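Local coordinates for uncharacterized protein (Bacteroides thetaiotaomicron, PDB 4QNI), which is of unknown function but is probably an auxiliary nutrient-binding protein built from two predominantly beta domains, at residues A[25-30]-A[163-168]; A[215-220]-A[232-237]; A[167-172]-A[208-213]. One frame throughout, in Å; residues are numbered along the deposited sequence.

In the fold
From the N terminus, contact 1 closes first, bringing strand 24-30 beside strand 160-168 across 132 intervening residues that include the helix 74-85 and much of the N-terminal beta structure. Contact 3 begins where it ends: Pro-167 and Phe-168 belong to both, and the chain turns at 169-172 to meet 208-213 after 35 residues. Contact 2 then follows in series, joining 215-220 to 232-237 over an 11-residue connection, so no loop encloses or crosses another. Contacts 2 and 3 are about 11 Å apart between centres and are coupled by neighbouring strands 205-210 and 215-219. Contact 3 thus links the mixed sheet of contact 1 to the large antiparallel sheet of contact 2.

Contact 1: A[25-30]-A[163-168]. With EDO (1,2-ethanediol), chain I.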
loop_
_atom_site.group_PDB
_atom_site.type_symbol
_atom_site.label_atom_id
_atom_site.label_comp_id
_atom_site.label_asym_id
_atom_site.label_seq_id
_atom_site.Cartn_x
_atom_site.Cartn_y
_atom_site.Cartn_z
ATOM N N THR A 25 -6.782 15.427 12.092
ATOM C CA THR A 25 -7.713 15.823 11.029
ATOM C C THR A 25 -7.712 17.348 10.940
ATOM O O THR A 25 -7.902 18.024 11.940
ATOM C CB THR A 25 -9.134 15.290 11.284
ATOM O OG1 THR A 25 -9.083 13.891 11.516
ATOM C CG2 THR A 25 -10.083 15.587 10.141
ATOM N N ASN A 26 -7.528 17.871 9.739
ATOM C CA ASN A 26 -7.500 19.290 9.476
ATOM C C ASN A 26 -8.920 19.768 9.217
ATOM O O ASN A 26 -9.612 19.223 8.371
ATOM C CB ASN A 26 -6.554 19.585 8.302
ATOM C CG ASN A 26 -5.072 19.557 8.647
ATOM O OD1 ASN A 26 -4.644 19.476 9.798
ATOM N ND2 ASN A 26 -4.232 19.638 7.642
ATOM N N ILE A 27 -9.374 20.752 9.993
ATOM C CA ILE A 27 -10.720 21.302 9.929
ATOM C C ILE A 27 -10.608 22.799 9.686
ATOM O O ILE A 27 -9.971 23.509 10.475
ATOM C CB ILE A 27 -11.443 20.975 11.268
ATOM C CG1 ILE A 27 -11.674 19.465 11.481
ATOM C CG2 ILE A 27 -12.700 21.781 11.478
ATOM C CD1 ILE A 27 -12.378 18.762 10.434
ATOM N N TYR A 28 -11.274 23.282 8.650
ATOM C CA TYR A 28 -11.262 24.685 8.277
ATOM C C TYR A 28 -12.573 25.301 8.702
ATOM O O TYR A 28 -13.653 24.831 8.335
ATOM C CB TYR A 28 -10.985 24.835 6.762
ATOM C CG TYR A 28 -9.526 24.610 6.416
ATOM C CD1 TYR A 28 -8.628 25.678 6.360
ATOM C CD2 TYR A 28 -9.033 23.325 6.166
ATOM C CE1 TYR A 28 -7.277 25.476 6.064
ATOM C CE2 TYR A 28 -7.689 23.114 5.852
ATOM C CZ TYR A 28 -6.810 24.189 5.824
ATOM O OH TYR A 28 -5.474 24.012 5.528
ATOM N N VAL A 29 -12.464 26.322 9.540
ATOM C CA VAL A 29 -13.579 27.024 10.179
ATOM C C VAL A 29 -13.488 28.517 9.804
ATOM O O VAL A 29 -12.417 29.088 9.966
ATOM C CB VAL A 29 -13.551 26.836 11.736
ATOM C CG1 VAL A 29 -14.810 27.396 12.380
ATOM C CG2 VAL A 29 -13.323 25.386 12.148
ATOM N N PRO A 30 -14.547 29.184 9.306
ATOM C CA PRO A 30 -14.388 30.615 8.982
ATOM C C PRO A 30 -14.037 31.377 10.248
ATOM O O PRO A 30 -14.566 31.036 11.302
ATOM C CB PRO A 30 -15.749 31.036 8.399
ATOM C CG PRO A 30 -16.672 29.979 8.739
ATOM C CD PRO A 30 -15.912 28.705 9.025
ATOM N N LEU A 163 -8.651 17.325 16.128
ATOM C CA LEU A 163 -8.928 18.318 15.097
ATOM C C LEU A 163 -7.979 19.511 15.093
ATOM O O LEU A 163 -8.027 20.363 15.979
ATOM C CB LEU A 163 -10.393 18.821 15.134
ATOM C CG LEU A 163 -11.518 17.784 15.375
ATOM C CD1 LEU A 163 -12.833 18.469 15.746
ATOM C CD2 LEU A 163 -11.670 16.805 14.190
ATOM N N ARG A 164 -7.129 19.575 14.061
ATOM C CA ARG A 164 -6.280 20.728 13.838
ATOM C C ARG A 164 -7.190 21.792 13.277
ATOM O O ARG A 164 -7.719 21.632 12.157
ATOM C CB ARG A 164 -5.099 20.428 12.894
ATOM C CG ARG A 164 -4.280 21.677 12.553
ATOM C CD ARG A 164 -3.252 21.991 13.623
ATOM N NE ARG A 164 -2.527 23.237 13.365
ATOM C CZ ARG A 164 -1.371 23.334 12.710
ATOM N NH1 ARG A 164 -0.821 22.265 12.154
ATOM N NH2 ARG A 164 -0.778 24.509 12.573
ATOM N N ILE A 165 -7.479 22.803 14.106
ATOM C CA ILE A 165 -8.403 23.846 13.690
ATOM C C ILE A 165 -7.688 24.935 12.969
ATOM O O ILE A 165 -6.767 25.567 13.523
ATOM C CB ILE A 165 -9.198 24.439 14.889
ATOM C CG1 ILE A 165 -9.925 23.334 15.719
ATOM C CG2 ILE A 165 -10.133 25.567 14.428
ATOM C CD1 ILE A 165 -10.907 22.518 14.993
ATOM N N PHE A 166 -8.140 25.192 11.755
ATOM C CA PHE A 166 -7.655 26.347 11.010
ATOM C C PHE A 166 -8.774 27.368 10.804
ATOM O O PHE A 166 -9.629 27.147 9.942
ATOM C CB PHE A 166 -7.065 25.979 9.632
ATOM C CG PHE A 166 -5.763 25.235 9.672
ATOM C CD1 PHE A 166 -4.595 25.869 10.090
ATOM C CD2 PHE A 166 -5.701 23.898 9.313
ATOM C CE1 PHE A 166 -3.384 25.169 10.137
ATOM C CE2 PHE A 166 -4.488 23.210 9.350
ATOM C CZ PHE A 166 -3.345 23.846 9.771
ATOM N N PRO A 167 -8.782 28.504 11.524
ATOM C CA PRO A 167 -9.669 29.603 11.105
ATOM C C PRO A 167 -9.271 30.062 9.697
ATOM O O PRO A 167 -8.096 29.972 9.321
ATOM C CB PRO A 167 -9.364 30.727 12.107
ATOM C CG PRO A 167 -8.506 30.131 13.131
ATOM C CD PRO A 167 -7.827 28.959 12.546
ATOM N N PHE A 168 -10.209 30.539 8.914
ATOM C CA PHE A 168 -9.810 31.081 7.626
ATOM C C PHE A 168 -10.500 32.393 7.384
ATOM O O PHE A 168 -11.656 32.552 7.770
ATOM C CB PHE A 168 -10.043 30.108 6.457
ATOM C CG PHE A 168 -11.471 29.729 6.150
ATOM C CD1 PHE A 168 -12.234 30.483 5.256
ATOM C CD2 PHE A 168 -12.036 28.577 6.698
ATOM C CE1 PHE A 168 -13.554 30.116 4.959
ATOM C CE2 PHE A 168 -13.347 28.197 6.375
ATOM C CZ PHE A 168 -14.086 28.958 5.498
HETATM C C1 EDO I . -14.327 36.349 7.826
HETATM O O1 EDO I . -13.260 37.187 7.408
HETATM C C2 EDO I . -13.924 34.849 7.883
HETATM O O2 EDO I . -14.033 34.214 6.602
HETATM O O HOH W 1 -1.721 19.685 10.790
#
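Residues Thr-25 to Pro-30 run parallel to Leu-163 to Phe-168, the strand axes 4.4 Å apart and inclined by 32°, with five backbone hydrogen bonds from Arg-164 N to Thr-25 O at one end to Phe-168 N to Val-29 O at the other. On one face Tyr-28 and Phe-166 point the same way with planes 24° apart, but they are slid so far (centroids 5.1 Å) that overlap is slight, and Tyr-28 CE1 rests on Phe-166 CB at 3.6 Å. The Phe-166 ring places CZ over the centre of the Arg-164 guanidinium. A water joins Arg-164 NH1 to Asn-26 OD1, while NH2 forms a salt bridge with Glu-225. On the other face Ile-27 CG1 meets Leu-163 CD2 at 3.8 Å and Val-29 CG2 meets Ile-165 CG2 at 3.9 Å. With CG between its own backbone N and carbonyl carbon (chi1 64°), the Phe-168 ring lies beside the Val-29 to Pro-30 backbone, and Pro-30 CA sits over its face, 3.8 Å from the centroid, as a CH-pi contact. The aliphatic face packs on strands 47-56 and 118-126 of a second sheet, an arrangement consistent with the beta-sandwich of the immunoglobulin-like E-set fold.

Contact 2: A[215-220]-A[232-237]; sequences TIFTYA and KYKIKF. With EDO (1,2-ethanediol), chain G; EDO (1,2-ethanediol), chain E.
Ile-216 and Phe-237 form a hydrogen-bonded antiparallel pair, Phe-237 N reaching Ile-216 O with an almost straight N-H...O angle of 179° and Ile-216 N returning the bond to Phe-237 O. Thr-218 and Ile-235 repeat the exchange, so each of these four residues has both its amide and its carbonyl engaged across the contact. A fifth bond, Ala-220 N to Tyr-233 O at 2.6 Å, continues the ladder past the end of strand 215-219. The strands are consecutive in the chain and adjacent in the sheet, making a hairpin with a long connection within the antiparallel meander 205-250.

On the face of Phe-217, the Lys-234 chain bends at chi3 (84°) and lays CE over the ring centre, 3.6 Å from the centroid. Lys-234 NZ, 4.8 Å from the Phe-217 centroid, makes a cation-pi contact, donates to O1 of the chain G ethanediol at 2.9 Å and is paired in a salt bridge with Asp-131. With an alanine in place of Phe-217, the Lys-234 methylene chain would probably lose its aromatic bed, leaving the ammonium end held mainly by Asp-131 and freer to turn. Thr-218 OG1 donates to Tyr-219 O at 3.1 Å, approaching from above the carbonyl plane, and accepts a weak bond from O1 of the chain E ethanediol. Thr-218 OG1 also lies 3.5 Å from Phe-237 CE1. Among the other polar ends, Thr-215 OG1 is hydrogen-bonded to Asp-212 OD1, and Tyr-233 OH to the backbone N of Ile-299.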
loop_
_atom_site.group_PDB
_atom_site.type_symbol
_atom_site.label_atom_id
_atom_site.label_comp_id
_atom_site.label_asym_id
_atom_site.label_seq_id
_atom_site.Cartn_x
_atom_site.Cartn_y
_atom_site.Cartn_z
ATOM N N THR A 215 -5.964 40.250 8.228
ATOM C CA THR A 215 -4.563 40.030 8.550
ATOM C C THR A 215 -4.251 38.559 8.678
ATOM O O THR A 215 -4.980 37.793 9.311
ATOM C CB THR A 215 -4.165 40.763 9.875
ATOM O OG1 THR A 215 -4.873 41.994 10.017
ATOM C CG2 THR A 215 -2.681 41.009 10.004
ATOM N N ILE A 216 -3.108 38.198 8.135
ATOM C CA ILE A 216 -2.529 36.864 8.263
ATOM C C ILE A 216 -1.108 37.054 8.760
ATOM O O ILE A 216 -0.606 38.195 8.814
ATOM C CB ILE A 216 -2.565 36.071 6.895
ATOM C CG1 ILE A 216 -1.707 36.735 5.792
ATOM C CG2 ILE A 216 -4.004 35.801 6.412
ATOM C CD1 ILE A 216 -1.439 35.801 4.511
ATOM N N PHE A 217 -0.430 35.945 9.040
ATOM C CA PHE A 217 1.009 35.974 9.187
ATOM C C PHE A 217 1.593 34.756 8.433
ATOM O O PHE A 217 0.897 33.758 8.190
ATOM C CB PHE A 217 1.525 36.090 10.650
ATOM C CG PHE A 217 1.529 34.795 11.427
ATOM C CD1 PHE A 217 2.572 33.884 11.287
ATOM C CD2 PHE A 217 0.481 34.482 12.292
ATOM C CE1 PHE A 217 2.555 32.678 11.972
ATOM C CE2 PHE A 217 0.459 33.274 12.969
ATOM C CZ PHE A 217 1.495 32.379 12.805
ATOM N N THR A 218 2.855 34.874 8.026
ATOM C CA THR A 218 3.638 33.752 7.510
ATOM C C THR A 218 4.871 33.686 8.407
ATOM O O THR A 218 5.215 34.694 9.050
ATOM C CB THR A 218 4.043 33.911 6.019
ATOM O OG1 THR A 218 5.139 34.830 5.929
ATOM C CG2 THR A 218 2.869 34.271 5.041
ATOM N N TYR A 219 5.561 32.564 8.449
ATOM C CA TYR A 219 6.865 32.582 9.082
ATOM C C TYR A 219 7.848 33.253 8.085
ATOM O O TYR A 219 7.597 33.238 6.876
ATOM C CB TYR A 219 7.334 31.185 9.506
ATOM C CG TYR A 219 6.478 30.621 10.616
ATOM C CD1 TYR A 219 6.514 31.168 11.895
ATOM C CD2 TYR A 219 5.591 29.577 10.375
ATOM C CE1 TYR A 219 5.659 30.718 12.892
ATOM C CE2 TYR A 219 4.766 29.086 11.380
ATOM C CZ TYR A 219 4.801 29.663 12.636
ATOM O OH TYR A 219 4.013 29.172 13.637
ATOM N N ALA A 220 8.907 33.900 8.600
ATOM C CA ALA A 220 9.906 34.578 7.776
ATOM C C ALA A 220 10.648 33.590 6.876
ATOM O O ALA A 220 11.097 32.543 7.340
ATOM C CB ALA A 220 10.884 35.339 8.665
ATOM N N LYS A 232 9.807 33.396 16.885
ATOM C CA LYS A 232 10.733 34.515 16.726
ATOM C C LYS A 232 10.651 35.101 15.294
ATOM O O LYS A 232 11.162 36.196 15.061
ATOM C CB LYS A 232 12.184 34.034 17.006
ATOM C CG LYS A 232 12.779 34.443 18.353
ATOM C CD LYS A 232 14.272 34.026 18.511
ATOM C CE LYS A 232 15.280 35.014 17.928
ATOM N NZ LYS A 232 16.675 34.763 18.404
ATOM N N TYR A 233 10.016 34.377 14.342
ATOM C CA TYR A 233 10.008 34.765 12.926
ATOM C C TYR A 233 8.603 34.962 12.276
ATOM O O TYR A 233 8.420 34.575 11.115
ATOM C CB TYR A 233 10.813 33.711 12.147
ATOM C CG TYR A 233 12.216 33.557 12.694
ATOM C CD1 TYR A 233 13.207 34.494 12.401
ATOM C CD2 TYR A 233 12.542 32.505 13.549
ATOM C CE1 TYR A 233 14.489 34.377 12.925
ATOM C CE2 TYR A 233 13.826 32.380 14.082
ATOM C CZ TYR A 233 14.792 33.323 13.772
ATOM O OH TYR A 233 16.057 33.222 14.299
ATOM N N LYS A 234 7.661 35.654 12.964
ATOM C CA LYS A 234 6.333 35.908 12.373
ATOM C C LYS A 234 6.293 37.217 11.567
ATOM O O LYS A 234 6.571 38.300 12.101
ATOM C CB LYS A 234 5.224 35.917 13.433
ATOM C CG LYS A 234 5.076 34.569 14.138
ATOM C CD LYS A 234 4.350 34.712 15.458
ATOM C CE LYS A 234 2.850 34.718 15.305
ATOM N NZ LYS A 234 2.217 35.114 16.575
ATOM N N ILE A 235 5.905 37.110 10.284
ATOM C CA ILE A 235 5.785 38.258 9.385
ATOM C C ILE A 235 4.285 38.496 9.115
ATOM O O ILE A 235 3.626 37.655 8.514
ATOM C CB ILE A 235 6.604 38.043 8.069
ATOM C CG1 ILE A 235 8.086 37.649 8.334
ATOM C CG2 ILE A 235 6.480 39.256 7.134
ATOM C CD1 ILE A 235 8.967 38.579 9.333
ATOM N N LYS A 236 3.768 39.642 9.568
ATOM C CA LYS A 236 2.357 40.016 9.444
ATOM C C LYS A 236 2.047 40.619 8.110
ATOM O O LYS A 236 2.812 41.453 7.625
ATOM C CB LYS A 236 1.962 41.011 10.543
ATOM C CG LYS A 236 1.902 40.412 11.945
ATOM C CD LYS A 236 1.770 41.488 13.040
ATOM C CE LYS A 236 0.457 42.256 13.043
ATOM N NZ LYS A 236 0.493 43.440 13.953
ATOM N N PHE A 237 0.907 40.205 7.513
ATOM C CA PHE A 237 0.382 40.723 6.235
ATOM C C PHE A 237 -1.028 41.264 6.452
ATOM O O PHE A 237 -1.950 40.502 6.766
ATOM C CB PHE A 237 0.384 39.649 5.136
ATOM C CG PHE A 237 1.753 39.225 4.651
ATOM C CD1 PHE A 237 2.537 38.347 5.399
ATOM C CD2 PHE A 237 2.214 39.613 3.390
ATOM C CE1 PHE A 237 3.794 37.934 4.934
ATOM C CE2 PHE A 237 3.464 39.178 2.915
ATOM C CZ PHE A 237 4.262 38.380 3.707
HETATM C C1 EDO G . -0.501 37.089 16.176
HETATM O O1 EDO G . -0.522 35.734 15.747
HETATM C C2 EDO G . -1.701 37.385 17.104
HETATM O O2 EDO G . -1.417 36.923 18.421
HETATM C C1 EDO E . 6.338 34.906 3.019
HETATM O O1 EDO E . 6.961 35.937 3.758
HETATM C C2 EDO E . 7.272 34.402 1.933
HETATM O O2 EDO E . 8.346 33.685 2.512
#

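Contact 3: A[167-172]-A[208-213]. With EDO (1,2-ethanediol), chain I; EDO (1,2-ethanediol), chain F.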
loop_
_atom_site.group_PDB
_atom_site.type_symbol
_atom_site.label_atom_id
_atom_site.label_comp_id
_atom_site.label_asym_id
_atom_site.label_seq_id
_atom_site.Cartn_x
_atom_site.Cartn_y
_atom_site.Cartn_z
ATOM N N PRO A 167 -8.782 28.504 11.524
ATOM C CA PRO A 167 -9.669 29.603 11.105
ATOM C C PRO A 167 -9.271 30.062 9.697
ATOM O O PRO A 167 -8.096 29.972 9.321
ATOM C CB PRO A 167 -9.364 30.727 12.107
ATOM C CG PRO A 167 -8.506 30.131 13.131
ATOM C CD PRO A 167 -7.827 28.959 12.546
ATOM N N PHE A 168 -10.209 30.539 8.914
ATOM C CA PHE A 168 -9.810 31.081 7.626
ATOM C C PHE A 168 -10.500 32.393 7.384
ATOM O O PHE A 168 -11.656 32.552 7.770
ATOM C CB PHE A 168 -10.043 30.108 6.457
ATOM C CG PHE A 168 -11.471 29.729 6.150
ATOM C CD1 PHE A 168 -12.234 30.483 5.256
ATOM C CD2 PHE A 168 -12.036 28.577 6.698
ATOM C CE1 PHE A 168 -13.554 30.116 4.959
ATOM C CE2 PHE A 168 -13.347 28.197 6.375
ATOM C CZ PHE A 168 -14.086 28.958 5.498
ATOM N N ASN A 169 -9.796 33.325 6.742
ATOM C CA ASN A 169 -10.347 34.585 6.286
ATOM C C ASN A 169 -10.212 34.547 4.745
ATOM O O ASN A 169 -9.913 33.478 4.193
ATOM C CB ASN A 169 -9.654 35.785 6.967
ATOM C CG ASN A 169 -8.169 35.924 6.685
ATOM O OD1 ASN A 169 -7.620 35.318 5.765
ATOM N ND2 ASN A 169 -7.472 36.687 7.510
ATOM N N ASP A 170 -10.435 35.666 4.041
ATOM C CA ASP A 170 -10.344 35.668 2.569
ATOM C C ASP A 170 -8.918 35.487 2.047
ATOM O O ASP A 170 -8.738 35.313 0.863
ATOM C CB ASP A 170 -10.918 36.999 1.992
ATOM C CG ASP A 170 -12.402 37.237 2.239
ATOM O OD1 ASP A 170 -13.133 36.254 2.459
ATOM O OD2 ASP A 170 -12.835 38.401 2.167
ATOM N N TYR A 171 -7.918 35.519 2.903
ATOM C CA TYR A 171 -6.521 35.590 2.489
ATOM C C TYR A 171 -5.632 34.523 3.058
ATOM O O TYR A 171 -4.408 34.620 2.905
ATOM C CB TYR A 171 -5.964 36.965 2.963
ATOM C CG TYR A 171 -6.923 38.118 2.771
ATOM C CD1 TYR A 171 -7.144 38.669 1.506
ATOM C CD2 TYR A 171 -7.661 38.621 3.840
ATOM C CE1 TYR A 171 -8.089 39.690 1.314
ATOM C CE2 TYR A 171 -8.576 39.664 3.667
ATOM C CZ TYR A 171 -8.791 40.190 2.403
ATOM O OH TYR A 171 -9.717 41.193 2.249
ATOM N N SER A 172 -6.207 33.536 3.740
ATOM C CA SER A 172 -5.400 32.534 4.406
ATOM C C SER A 172 -5.482 31.168 3.742
ATOM O O SER A 172 -6.441 30.831 3.063
ATOM C CB SER A 172 -5.813 32.425 5.875
ATOM O OG SER A 172 -7.160 31.997 5.958
ATOM N N GLY A 208 -0.230 30.690 5.275
ATOM C CA GLY A 208 -0.709 32.001 5.695
ATOM C C GLY A 208 -1.730 31.753 6.781
ATOM O O GLY A 208 -2.779 31.177 6.506
ATOM N N TYR A 209 -1.403 32.113 8.030
ATOM C CA TYR A 209 -2.267 31.887 9.193
ATOM C C TYR A 209 -3.102 33.082 9.510
ATOM O O TYR A 209 -2.594 34.196 9.480
ATOM C CB TYR A 209 -1.408 31.580 10.428
ATOM C CG TYR A 209 -0.473 30.418 10.264
ATOM C CD1 TYR A 209 0.794 30.589 9.711
ATOM C CD2 TYR A 209 -0.833 29.145 10.696
ATOM C CE1 TYR A 209 1.675 29.515 9.581
ATOM C CE2 TYR A 209 0.059 28.084 10.627
ATOM C CZ TYR A 209 1.311 28.273 10.070
ATOM O OH TYR A 209 2.145 27.198 9.941
ATOM N N VAL A 210 -4.335 32.864 9.937
ATOM C CA VAL A 210 -5.227 33.976 10.316
ATOM C C VAL A 210 -4.776 34.679 11.611
ATOM O O VAL A 210 -4.360 34.024 12.578
ATOM C CB VAL A 210 -6.682 33.482 10.454
ATOM C CG1 VAL A 210 -7.588 34.564 11.015
ATOM C CG2 VAL A 210 -7.204 33.026 9.123
ATOM N N ILE A 211 -4.894 36.026 11.615
ATOM C CA ILE A 211 -4.706 36.904 12.784
ATOM C C ILE A 211 -6.088 37.472 13.088
ATOM O O ILE A 211 -6.612 37.298 14.193
ATOM C CB ILE A 211 -3.602 37.974 12.620
ATOM C CG1 ILE A 211 -2.219 37.282 12.703
ATOM C CG2 ILE A 211 -3.749 39.072 13.712
ATOM C CD1 ILE A 211 -0.997 38.206 12.547
ATOM N N ASP A 212 -6.679 38.121 12.094
ATOM C CA ASP A 212 -8.049 38.621 12.128
ATOM C C ASP A 212 -8.614 38.553 10.687
ATOM O O ASP A 212 -8.047 37.825 9.856
ATOM C CB ASP A 212 -8.141 40.015 12.771
ATOM C CG ASP A 212 -7.333 41.117 12.107
ATOM O OD1 ASP A 212 -7.095 41.028 10.868
ATOM O OD2 ASP A 212 -7.011 42.110 12.803
ATOM N N GLU A 213 -9.718 39.250 10.396
ATOM C CA GLU A 213 -10.363 39.221 9.069
ATOM C C GLU A 213 -9.513 39.756 7.920
ATOM O O GLU A 213 -9.721 39.338 6.779
ATOM C CB GLU A 213 -11.649 40.046 9.070
ATOM C CG GLU A 213 -12.776 39.443 9.868
ATOM C CD GLU A 213 -14.043 40.281 9.911
ATOM O OE1 GLU A 213 -14.060 41.402 9.350
ATOM O OE2 GLU A 213 -15.039 39.789 10.482
HETATM C C1 EDO I . -14.327 36.349 7.826
HETATM O O1 EDO I . -13.260 37.187 7.408
HETATM C C2 EDO I . -13.924 34.849 7.883
HETATM O O2 EDO I . -14.033 34.214 6.602
HETATM C C1 EDO F . -11.259 34.641 -1.363
HETATM O O1 EDO F . -10.023 34.056 -1.744
HETATM C C2 EDO F . -12.349 33.540 -1.251
HETATM O O2 EDO F . -13.605 34.114 -0.886
HETATM O O HOH W 2 -5.333 30.083 9.876
HETATM O O HOH W 3 -11.430 38.216 5.226
#
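The Tyr-171 ring receives the carbonyl oxygen of Glu-213 at its edge, near the ring plane, with Tyr-171 CE2 3.3 Å from Glu-213 O; Asp-170 CB stands over the centre of one face, and the ring also stacks with Phe-239. The Asn-169 amide is held through both its polar atoms. Asn-169 ND2 donates to Asp-212 O at 2.7 Å, with the acceptor only 9° out of the amide plane and the donor in the carbonyl plane. Asn-169 OD1 accepts from Tyr-171 N at 2.9 Å, the N lying well above the amide plane, which makes an Asx turn within the type I beta turn from Asn-169 to Ser-172. A chi1 of 62° sets the Asn-169 CG between its own N and carbonyl carbon, close enough to the turn for OD1 to serve it while ND2 reaches across. Asn-169 N in turn donates to Ser-172 OG at 3.1 Å, tying the first residue of the turn to the last.

Val-210 supplies the apolar part: Val-210 CG2 comes within 3.2 Å of Pro-167 O and 3.3 Å of Ser-172 OG, and the two side chains, Val-210 and Asn-169, pass each other in opposite directions. Two waters complete the seam, one joining Pro-167 O to Val-210 N, the other linking Asp-170 N and Glu-213 O.

The turn follows directly on strand 160-168 of the mixed sheet and leads into strand 173-176, an outermost strand of the large antiparallel sheet, while 208-213 carries the chain round a corner from strand 205-210 to strand 215-219, whose Ile-216 packs on Asn-169, Tyr-171 and Ser-172.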